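Long-range contact in CRISPR-associated endonuclease Cas1 (Thermotoga maritima, PDB 4XTK), which probably acts as a metal-dependent double-stranded DNA endonuclease in CRISPR adaptive immunity, working as a homodimer that assembles with Cas2: residues M121-L135 / E155-L169. Sequence-based numbering, arbitrary orientation.
Sequences MVDFLKKRKVRADSL and EGNAREEYYSMIDSL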
# COMPACT_ATOMS: atom_id res chain seq x y z
N MET E 121 -0.69 -8.74 31.93
CA MET E 121 0.27 -8.36 32.96
C MET E 121 0.01 -9.13 34.26
O MET E 121 0.93 -9.70 34.84
CB MET E 121 0.22 -6.85 33.23
CG MET E 121 0.99 -5.99 32.24
SD MET E 121 1.09 -4.25 32.73
CE MET E 121 -0.09 -3.47 31.65
N VAL E 122 -1.24 -9.14 34.70
CA VAL E 122 -1.61 -9.81 35.94
C VAL E 122 -1.36 -11.31 35.87
O VAL E 122 -0.84 -11.91 36.81
CB VAL E 122 -3.08 -9.55 36.30
CG1 VAL E 122 -3.56 -10.52 37.36
CG2 VAL E 122 -3.26 -8.12 36.76
N ASP E 123 -1.74 -11.92 34.74
CA ASP E 123 -1.56 -13.36 34.57
C ASP E 123 -0.08 -13.75 34.60
O ASP E 123 0.29 -14.76 35.20
CB ASP E 123 -2.21 -13.83 33.27
CG ASP E 123 -3.73 -13.83 33.35
OD1 ASP E 123 -4.27 -13.76 34.47
OD2 ASP E 123 -4.38 -13.90 32.28
N PHE E 124 0.76 -12.95 33.96
CA PHE E 124 2.19 -13.23 33.94
C PHE E 124 2.76 -13.21 35.35
O PHE E 124 3.54 -14.10 35.73
CB PHE E 124 2.93 -12.22 33.05
CG PHE E 124 4.38 -12.53 32.86
CD1 PHE E 124 4.79 -13.44 31.90
CD2 PHE E 124 5.34 -11.92 33.66
CE1 PHE E 124 6.13 -13.73 31.73
CE2 PHE E 124 6.69 -12.21 33.49
CZ PHE E 124 7.08 -13.12 32.52
N LEU E 125 2.35 -12.22 36.14
CA LEU E 125 2.80 -12.10 37.52
C LEU E 125 2.31 -13.26 38.41
O LEU E 125 3.07 -13.79 39.22
CB LEU E 125 2.35 -10.77 38.11
CG LEU E 125 2.99 -9.51 37.51
CD1 LEU E 125 2.34 -8.26 38.07
CD2 LEU E 125 4.50 -9.50 37.75
N LYS E 126 1.05 -13.65 38.24
CA LYS E 126 0.48 -14.70 39.08
C LYS E 126 1.05 -16.08 38.74
O LYS E 126 1.15 -16.94 39.61
CB LYS E 126 -1.04 -14.72 38.96
CG LYS E 126 -1.73 -13.59 39.69
CD LYS E 126 -3.24 -13.76 39.68
CE LYS E 126 -3.92 -12.63 40.43
NZ LYS E 126 -5.40 -12.74 40.36
N LYS E 127 1.39 -16.29 37.47
CA LYS E 127 2.01 -17.54 37.03
C LYS E 127 3.37 -17.72 37.70
O LYS E 127 3.80 -18.84 37.96
CB LYS E 127 2.18 -17.55 35.50
CG LYS E 127 1.36 -18.59 34.77
CD LYS E 127 1.39 -18.33 33.26
N ARG E 128 4.04 -16.60 37.95
CA ARG E 128 5.36 -16.60 38.56
C ARG E 128 5.32 -16.37 40.07
O ARG E 128 6.37 -16.14 40.69
CB ARG E 128 6.24 -15.58 37.86
CG ARG E 128 6.73 -16.12 36.53
CD ARG E 128 7.40 -15.10 35.66
NE ARG E 128 7.74 -15.65 34.36
CZ ARG E 128 8.87 -16.31 34.09
NH1 ARG E 128 9.77 -16.51 35.05
NH2 ARG E 128 9.09 -16.78 32.87
N LYS E 129 4.12 -16.40 40.65
CA LYS E 129 3.91 -16.32 42.10
C LYS E 129 4.32 -14.95 42.66
O LYS E 129 4.90 -14.86 43.74
CB LYS E 129 4.68 -17.43 42.82
CG LYS E 129 4.47 -18.83 42.23
CD LYS E 129 3.23 -19.50 42.78
CE LYS E 129 3.58 -20.45 43.91
N VAL E 130 4.00 -13.91 41.91
CA VAL E 130 4.22 -12.53 42.32
C VAL E 130 2.87 -11.84 42.55
O VAL E 130 1.91 -12.11 41.82
CB VAL E 130 5.05 -11.76 41.26
CG1 VAL E 130 5.13 -10.27 41.59
CG2 VAL E 130 6.43 -12.36 41.12
N ARG E 131 2.79 -10.97 43.55
CA ARG E 131 1.54 -10.25 43.84
C ARG E 131 1.20 -9.24 42.75
O ARG E 131 2.01 -8.38 42.41
CB ARG E 131 1.65 -9.52 45.19
CG ARG E 131 2.37 -10.32 46.26
CD ARG E 131 1.50 -10.48 47.50
NE ARG E 131 1.44 -9.25 48.29
CZ ARG E 131 0.31 -8.69 48.71
NH1 ARG E 131 -0.86 -9.24 48.40
NH2 ARG E 131 0.34 -7.58 49.43
N ALA E 132 0.01 -9.37 42.18
CA ALA E 132 -0.44 -8.46 41.13
C ALA E 132 -1.41 -7.38 41.62
O ALA E 132 -1.89 -6.56 40.82
CB ALA E 132 -1.08 -9.26 39.99
N ASP E 133 -1.71 -7.37 42.92
CA ASP E 133 -2.77 -6.52 43.46
C ASP E 133 -2.52 -5.02 43.26
O ASP E 133 -3.46 -4.24 43.17
CB ASP E 133 -2.99 -6.82 44.95
CG ASP E 133 -1.76 -6.55 45.79
OD1 ASP E 133 -0.66 -6.43 45.23
OD2 ASP E 133 -1.89 -6.48 47.03
N SER E 134 -1.25 -4.63 43.20
CA SER E 134 -0.90 -3.22 43.02
C SER E 134 -1.50 -2.67 41.72
O SER E 134 -1.84 -1.49 41.64
CB SER E 134 0.62 -3.04 43.01
OG SER E 134 1.22 -3.82 42.00
N LEU E 135 -1.65 -3.55 40.74
CA LEU E 135 -2.17 -3.18 39.43
C LEU E 135 -3.66 -2.85 39.43
O LEU E 135 -4.16 -2.26 38.48
CB LEU E 135 -1.90 -4.31 38.43
CG LEU E 135 -0.45 -4.47 37.98
CD1 LEU E 135 -0.31 -5.59 36.95
CD2 LEU E 135 0.08 -3.15 37.43
N GLU E 155 -1.94 3.42 31.18
CA GLU E 155 -1.36 2.16 30.73
C GLU E 155 0.15 2.17 30.95
O GLU E 155 0.71 1.23 31.52
CB GLU E 155 -1.70 1.90 29.26
CG GLU E 155 -1.67 0.43 28.84
CD GLU E 155 -0.29 -0.03 28.43
OE1 GLU E 155 0.57 0.83 28.18
OE2 GLU E 155 -0.07 -1.26 28.35
N GLY E 156 0.80 3.24 30.52
CA GLY E 156 2.23 3.41 30.74
C GLY E 156 2.63 3.27 32.20
O GLY E 156 3.59 2.56 32.52
N ASN E 157 1.90 3.94 33.08
CA ASN E 157 2.19 3.89 34.51
C ASN E 157 2.00 2.49 35.07
O ASN E 157 2.77 2.03 35.91
CB ASN E 157 1.32 4.90 35.27
CG ASN E 157 1.63 6.34 34.90
OD1 ASN E 157 2.75 6.67 34.51
ND2 ASN E 157 0.63 7.20 35.03
N ALA E 158 0.95 1.81 34.60
CA ALA E 158 0.71 0.41 34.96
C ALA E 158 1.90 -0.45 34.56
O ALA E 158 2.35 -1.30 35.33
CB ALA E 158 -0.56 -0.10 34.30
N ARG E 159 2.39 -0.23 33.34
CA ARG E 159 3.53 -0.98 32.84
C ARG E 159 4.75 -0.78 33.75
O ARG E 159 5.45 -1.74 34.08
CB ARG E 159 3.85 -0.55 31.41
CG ARG E 159 4.95 -1.35 30.73
CD ARG E 159 4.44 -2.68 30.20
NE ARG E 159 3.36 -2.51 29.24
CZ ARG E 159 2.63 -3.51 28.76
NH1 ARG E 159 2.87 -4.76 29.14
NH2 ARG E 159 1.66 -3.27 27.89
N GLU E 160 4.98 0.47 34.16
CA GLU E 160 6.15 0.79 34.97
C GLU E 160 6.08 0.11 36.34
O GLU E 160 7.08 -0.38 36.86
CB GLU E 160 6.30 2.30 35.13
N GLU E 161 4.88 0.08 36.92
CA GLU E 161 4.65 -0.62 38.18
C GLU E 161 4.83 -2.13 37.98
O GLU E 161 5.40 -2.83 38.83
CB GLU E 161 3.26 -0.31 38.72
CG GLU E 161 2.85 -1.15 39.91
CD GLU E 161 3.77 -0.94 41.10
OE1 GLU E 161 4.34 0.16 41.21
OE2 GLU E 161 3.92 -1.88 41.91
N TYR E 162 4.33 -2.61 36.86
CA TYR E 162 4.46 -4.00 36.49
C TYR E 162 5.93 -4.38 36.37
O TYR E 162 6.35 -5.44 36.86
CB TYR E 162 3.71 -4.25 35.18
CG TYR E 162 4.16 -5.47 34.41
CD1 TYR E 162 3.61 -6.71 34.68
CD2 TYR E 162 5.11 -5.37 33.41
CE1 TYR E 162 4.01 -7.83 33.97
CE2 TYR E 162 5.52 -6.48 32.71
CZ TYR E 162 4.96 -7.70 32.99
OH TYR E 162 5.36 -8.80 32.28
N TYR E 163 6.72 -3.51 35.75
CA TYR E 163 8.15 -3.74 35.60
C TYR E 163 8.89 -3.79 36.94
O TYR E 163 9.83 -4.57 37.11
CB TYR E 163 8.76 -2.67 34.69
CG TYR E 163 8.65 -2.99 33.22
CD1 TYR E 163 8.87 -4.28 32.76
CD2 TYR E 163 8.30 -2.01 32.29
CE1 TYR E 163 8.77 -4.58 31.41
CE2 TYR E 163 8.20 -2.30 30.94
CZ TYR E 163 8.43 -3.59 30.51
OH TYR E 163 8.33 -3.91 29.17
N SER E 164 8.45 -2.97 37.89
CA SER E 164 9.01 -2.99 39.24
C SER E 164 8.74 -4.33 39.91
O SER E 164 9.56 -4.83 40.67
CB SER E 164 8.45 -1.86 40.09
OG SER E 164 8.94 -0.60 39.65
N MET E 165 7.57 -4.91 39.62
CA MET E 165 7.23 -6.20 40.20
C MET E 165 8.04 -7.30 39.53
O MET E 165 8.36 -8.31 40.15
CB MET E 165 5.73 -6.48 40.08
CG MET E 165 4.83 -5.48 40.80
SD MET E 165 5.19 -5.29 42.56
CE MET E 165 5.21 -6.99 43.12
N ILE E 166 8.37 -7.09 38.26
CA ILE E 166 9.17 -8.04 37.50
C ILE E 166 10.58 -8.13 38.07
O ILE E 166 11.21 -9.19 38.06
CB ILE E 166 9.24 -7.66 36.00
CG1 ILE E 166 7.88 -7.86 35.34
CG2 ILE E 166 10.27 -8.49 35.26
CD1 ILE E 166 7.37 -9.27 35.41
N ASP E 167 11.08 -7.01 38.60
CA ASP E 167 12.42 -6.97 39.16
C ASP E 167 12.61 -7.85 40.39
O ASP E 167 13.75 -8.13 40.78
CB ASP E 167 12.80 -5.53 39.51
CG ASP E 167 13.46 -4.81 38.35
OD1 ASP E 167 13.94 -5.49 37.42
OD2 ASP E 167 13.52 -3.56 38.38
N SER E 168 11.52 -8.31 41.00
CA SER E 168 11.64 -9.20 42.15
C SER E 168 11.96 -10.62 41.71
O SER E 168 12.27 -11.48 42.53
CB SER E 168 10.36 -9.17 42.99
OG SER E 168 9.24 -9.63 42.27
N LEU E 169 11.87 -10.87 40.40
CA LEU E 169 12.19 -12.17 39.83
C LEU E 169 13.62 -12.24 39.31
O LEU E 169 14.08 -13.29 38.87
CB LEU E 169 11.21 -12.50 38.70
CG LEU E 169 9.76 -12.65 39.15
CD1 LEU E 169 8.85 -12.75 37.94
CD2 LEU E 169 9.61 -13.86 40.06
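Met121 lies beside Tyr162 and Leu125 beside Ile166 across two helix segments, 121-127 and 155-166, whose axes run nearly parallel (10°) and approach to 11.0 Å; a Schellman motif with Lys129 at C-prime then ends the first helix, and the chain turns back along the second so that Leu135 comes level with Ala158. Met121 is a knob in the hole formed by Glu155, Ala158, Arg159 and Tyr162. Its CG lies over one face of the tyrosine ring, 3.9 Å from the Tyr162 centroid and 21° off the normal, a CH-pi contact, whereas SD approaches obliquely as a Met-aromatic partner. The bend at chi3 (-105°) carries CE over the centre of the Arg159 guanidinium. Ile166 CG1 covers the opposite face of the Tyr162 ring, and Ile166 CD1 meets the edge of Phe124 at CE2 (3.6 Å). Beyond the helix end, Val130 divides its branches: CG1 touches Met165 CE at 3.6 Å, and CG2 packs on Leu169 CD2 at 3.7 Å. Arg159 NH2 forms a salt bridge to Glu155 OE2 (2.7 Å), whose hydrogen bond is weak and bent, and a second one to Glu236; Glu155 and Glu236 are probable manganese ligands, so the knob borders the inferred metal site. Helix 230-252 flanks the pair, with Asp244 hydrogen-bonded to Tyr162 OH, while Tyr138 of helix 136-144 packs against Ala158 and Glu161.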